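Local atomic coordinates of N-acetylmuramoyl-L-alanine amidase (Mycobacteroides abscessus, PDB entry 7AGL), a protein that probably hydrolyses, with the help of a zinc ion, the amide bond that joins N-acetylmuramic acid to the L-alanine of the stem peptide in peptidoglycan. Residues P133-M141 and Q174-L182. Numbering follows the deposited sequence.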
loop_
_atom_site.group_PDB
_atom_site.type_symbol
_atom_site.label_atom_id
_atom_site.label_comp_id
_atom_site.label_asym_id
_atom_site.label_seq_id
_atom_site.Cartn_x
_atom_site.Cartn_y
_atom_site.Cartn_z
ATOM N N PRO A 133 6.092 2.343 -16.727
ATOM C CA PRO A 133 6.877 2.083 -15.508
ATOM C C PRO A 133 6.032 1.608 -14.352
ATOM O O PRO A 133 6.506 0.811 -13.532
ATOM C CB PRO A 133 7.518 3.443 -15.200
ATOM C CG PRO A 133 7.604 4.113 -16.541
ATOM C CD PRO A 133 6.355 3.699 -17.257
ATOM N N THR A 134 4.794 2.092 -14.253
ATOM C CA THR A 134 3.925 1.764 -13.133
ATOM C C THR A 134 3.152 0.475 -13.377
ATOM O O THR A 134 3.013 -0.348 -12.462
ATOM C CB THR A 134 2.985 2.942 -12.869
ATOM O OG1 THR A 134 3.765 4.039 -12.366
ATOM C CG2 THR A 134 1.897 2.579 -11.842
ATOM N N LEU A 135 2.665 0.275 -14.601
ATOM C CA LEU A 135 2.041 -0.999 -14.940
ATOM C C LEU A 135 3.025 -2.150 -14.764
ATOM O O LEU A 135 2.660 -3.215 -14.257
ATOM C CB LEU A 135 1.508 -0.958 -16.376
ATOM C CG LEU A 135 0.711 -2.179 -16.838
ATOM C CD1 LEU A 135 -0.443 -2.438 -15.865
ATOM C CD2 LEU A 135 0.196 -1.970 -18.245
ATOM N N ARG A 136 4.278 -1.961 -15.189
ATOM C CA ARG A 136 5.281 -3.002 -14.970
ATOM C C ARG A 136 5.493 -3.263 -13.478
ATOM O O ARG A 136 5.620 -4.420 -13.061
ATOM C CB ARG A 136 6.597 -2.623 -15.655
ATOM C CG ARG A 136 7.785 -3.534 -15.318
ATOM C CD ARG A 136 9.001 -3.264 -16.207
ATOM N NE ARG A 136 9.114 -1.862 -16.604
ATOM C CZ ARG A 136 9.925 -0.970 -16.036
ATOM N NH1 ARG A 136 10.721 -1.328 -15.032
ATOM N NH2 ARG A 136 9.942 0.287 -16.479
ATOM N N PHE A 137 5.525 -2.202 -12.659
ATOM C CA PHE A 137 5.625 -2.375 -11.207
ATOM C C PHE A 137 4.455 -3.195 -10.684
ATOM O O PHE A 137 4.638 -4.135 -9.900
ATOM C CB PHE A 137 5.686 -1.001 -10.522
ATOM C CG PHE A 137 6.148 -1.034 -9.077
ATOM C CD1 PHE A 137 6.704 -2.182 -8.514
ATOM C CD2 PHE A 137 6.017 0.100 -8.282
ATOM C CE1 PHE A 137 7.128 -2.186 -7.179
ATOM C CE2 PHE A 137 6.432 0.103 -6.967
ATOM C CZ PHE A 137 6.985 -1.037 -6.409
ATOM N N ALA A 138 3.236 -2.852 -11.116
ATOM C CA ALA A 138 2.046 -3.552 -10.636
ATOM C C ALA A 138 2.085 -5.038 -10.998
ATOM O O ALA A 138 1.827 -5.897 -10.149
ATOM C CB ALA A 138 0.788 -2.898 -11.209
ATOM N N LYS A 139 2.383 -5.356 -12.268
ATOM C CA LYS A 139 2.434 -6.755 -12.696
ATOM C C LYS A 139 3.546 -7.508 -11.980
ATOM O O LYS A 139 3.371 -8.668 -11.586
ATOM C CB LYS A 139 2.622 -6.821 -14.208
ATOM C CG LYS A 139 1.438 -6.292 -14.983
ATOM C CD LYS A 139 1.683 -6.381 -16.481
ATOM C CE LYS A 139 0.500 -5.827 -17.257
ATOM N NZ LYS A 139 0.645 -6.055 -18.722
ATOM N N THR A 140 4.703 -6.858 -11.812
ATOM C CA THR A 140 5.832 -7.493 -11.135
ATOM C C THR A 140 5.506 -7.791 -9.678
ATOM O O THR A 140 5.781 -8.894 -9.179
ATOM C CB THR A 140 7.058 -6.590 -11.238
ATOM O OG1 THR A 140 7.482 -6.535 -12.614
ATOM C CG2 THR A 140 8.193 -7.135 -10.373
ATOM N N MET A 141 4.901 -6.818 -8.991
ATOM C CA MET A 141 4.455 -7.013 -7.613
ATOM C C MET A 141 3.436 -8.144 -7.513
ATOM O O MET A 141 3.554 -9.029 -6.657
ATOM C CB MET A 141 3.860 -5.706 -7.080
ATOM C CG MET A 141 3.405 -5.781 -5.638
ATOM S SD MET A 141 4.711 -6.188 -4.451
ATOM C CE MET A 141 5.719 -4.711 -4.410
ATOM N N GLN A 174 4.367 10.923 -8.796
ATOM C CA GLN A 174 5.331 11.318 -9.822
ATOM C C GLN A 174 6.413 10.262 -10.059
ATOM O O GLN A 174 7.330 10.490 -10.862
ATOM C CB GLN A 174 5.971 12.666 -9.441
ATOM C CG GLN A 174 4.949 13.792 -9.290
ATOM C CD GLN A 174 4.240 14.101 -10.603
ATOM O OE1 GLN A 174 4.866 14.163 -11.659
ATOM N NE2 GLN A 174 2.929 14.265 -10.541
ATOM N N HIS A 175 6.327 9.121 -9.390
ATOM C CA HIS A 175 7.303 8.043 -9.461
ATOM C C HIS A 175 6.533 6.734 -9.453
ATOM O O HIS A 175 5.355 6.714 -9.086
ATOM C CB HIS A 175 8.285 8.121 -8.282
ATOM C CG HIS A 175 8.977 9.443 -8.205
ATOM N ND1 HIS A 175 8.440 10.525 -7.538
ATOM C CD2 HIS A 175 10.096 9.895 -8.818
ATOM C CE1 HIS A 175 9.230 11.574 -7.697
ATOM N NE2 HIS A 175 10.245 11.216 -8.463
ATOM N N PRO A 176 7.157 5.629 -9.872
ATOM C CA PRO A 176 6.413 4.362 -9.921
ATOM C C PRO A 176 5.876 3.996 -8.544
ATOM O O PRO A 176 6.600 4.016 -7.538
ATOM C CB PRO A 176 7.455 3.353 -10.421
ATOM C CG PRO A 176 8.446 4.179 -11.170
ATOM C CD PRO A 176 8.533 5.458 -10.380
ATOM N N LYS A 177 4.588 3.670 -8.497
ATOM C CA LYS A 177 3.925 3.469 -7.216
ATOM C C LYS A 177 2.836 2.420 -7.371
ATOM O O LYS A 177 2.150 2.373 -8.389
ATOM C CB LYS A 177 3.325 4.789 -6.689
ATOM C CG LYS A 177 2.560 4.618 -5.359
ATOM C CD LYS A 177 1.999 5.936 -4.853
ATOM C CE LYS A 177 1.300 5.732 -3.524
ATOM N NZ LYS A 177 0.907 7.058 -2.911
ATOM N N VAL A 178 2.681 1.576 -6.349
ATOM C CA VAL A 178 1.553 0.662 -6.272
ATOM C C VAL A 178 0.978 0.742 -4.870
ATOM O O VAL A 178 1.669 1.117 -3.910
ATOM C CB VAL A 178 1.945 -0.800 -6.634
ATOM C CG1 VAL A 178 2.400 -0.883 -8.088
ATOM C CG2 VAL A 178 3.028 -1.327 -5.686
ATOM N N LEU A 179 -0.313 0.437 -4.762
ATOM C CA LEU A 179 -1.002 0.342 -3.474
ATOM C C LEU A 179 -1.425 -1.109 -3.352
ATOM O O LEU A 179 -2.295 -1.568 -4.108
ATOM C CB LEU A 179 -2.203 1.290 -3.399
ATOM C CG LEU A 179 -2.935 1.416 -2.049
ATOM C CD1 LEU A 179 -3.818 2.677 -2.052
ATOM C CD2 LEU A 179 -3.788 0.187 -1.673
ATOM N N VAL A 180 -0.810 -1.827 -2.413
ATOM C CA VAL A 180 -1.079 -3.251 -2.243
ATOM C C VAL A 180 -2.082 -3.407 -1.115
ATOM O O VAL A 180 -1.780 -3.075 0.033
ATOM C CB VAL A 180 0.203 -4.044 -1.945
ATOM C CG1 VAL A 180 -0.118 -5.538 -1.860
ATOM C CG2 VAL A 180 1.249 -3.795 -3.043
ATOM N N GLU A 181 -3.272 -3.906 -1.439
ATOM C CA GLU A 181 -4.209 -4.412 -0.442
ATOM C C GLU A 181 -3.823 -5.871 -0.182
ATOM O O GLU A 181 -3.975 -6.729 -1.058
ATOM C CB GLU A 181 -5.648 -4.270 -0.940
ATOM C CG GLU A 181 -6.141 -2.808 -1.058
ATOM C CD GLU A 181 -6.712 -2.281 0.233
ATOM O OE1 GLU A 181 -6.609 -3.011 1.246
ATOM O OE2 GLU A 181 -7.262 -1.144 0.235
ATOM N N LEU A 182 -3.286 -6.155 1.010
ATOM C CA LEU A 182 -2.663 -7.458 1.213
ATOM C C LEU A 182 -3.681 -8.560 1.462
ATOM O O LEU A 182 -3.372 -9.731 1.244
ATOM C CB LEU A 182 -1.640 -7.392 2.363
ATOM C CG LEU A 182 -0.320 -6.734 1.955
ATOM C CD1 LEU A 182 0.556 -6.419 3.187
ATOM C CD2 LEU A 182 0.440 -7.625 0.996
HETATM O O HOH W 1 3.012 5.787 -10.343
#
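Helix 133-141 lies against the inner strand 177-182 of the mixed sheet in a buried, largely apolar helix-on-sheet contact centred on Val-178 and Phe-137. The axes of the two segments approach to 7.8 Å at their closest and run at 35° to each other. Beta-branched Val-178 suits its strand and presents two methyls to the helix: CG2 sits over one face of the Phe-137 ring, 4.1 Å from the centroid, as a CH-pi contact, while CG1 lies 3.7 Å from Ala-138 CA. Ala-138 is small enough to admit that methyl beside the helix backbone. With CG anti to the backbone N (chi1 -165°), the Phe-137 ring reaches toward the strand, its edge facing Lys-177 N; Tyr-214 of helix 197-215 stacks on this ring. One turn on, the flexible chain of Met-141 lays CG 3.9 Å from Val-180 CG2. At the other end, compact Pro-176 packs against Pro-133, and a water donates to both Thr-134 OG1 and His-175 O, 2.8 Å each. That hydroxyl also bonds to Val-129 O, tying the helix start to the preceding loop. Val-180 pairs with Ser-104 of strand 101-108, which carries the zinc ligand His-106, within the alpha/beta fold characteristic of zinc-dependent amidases of this family.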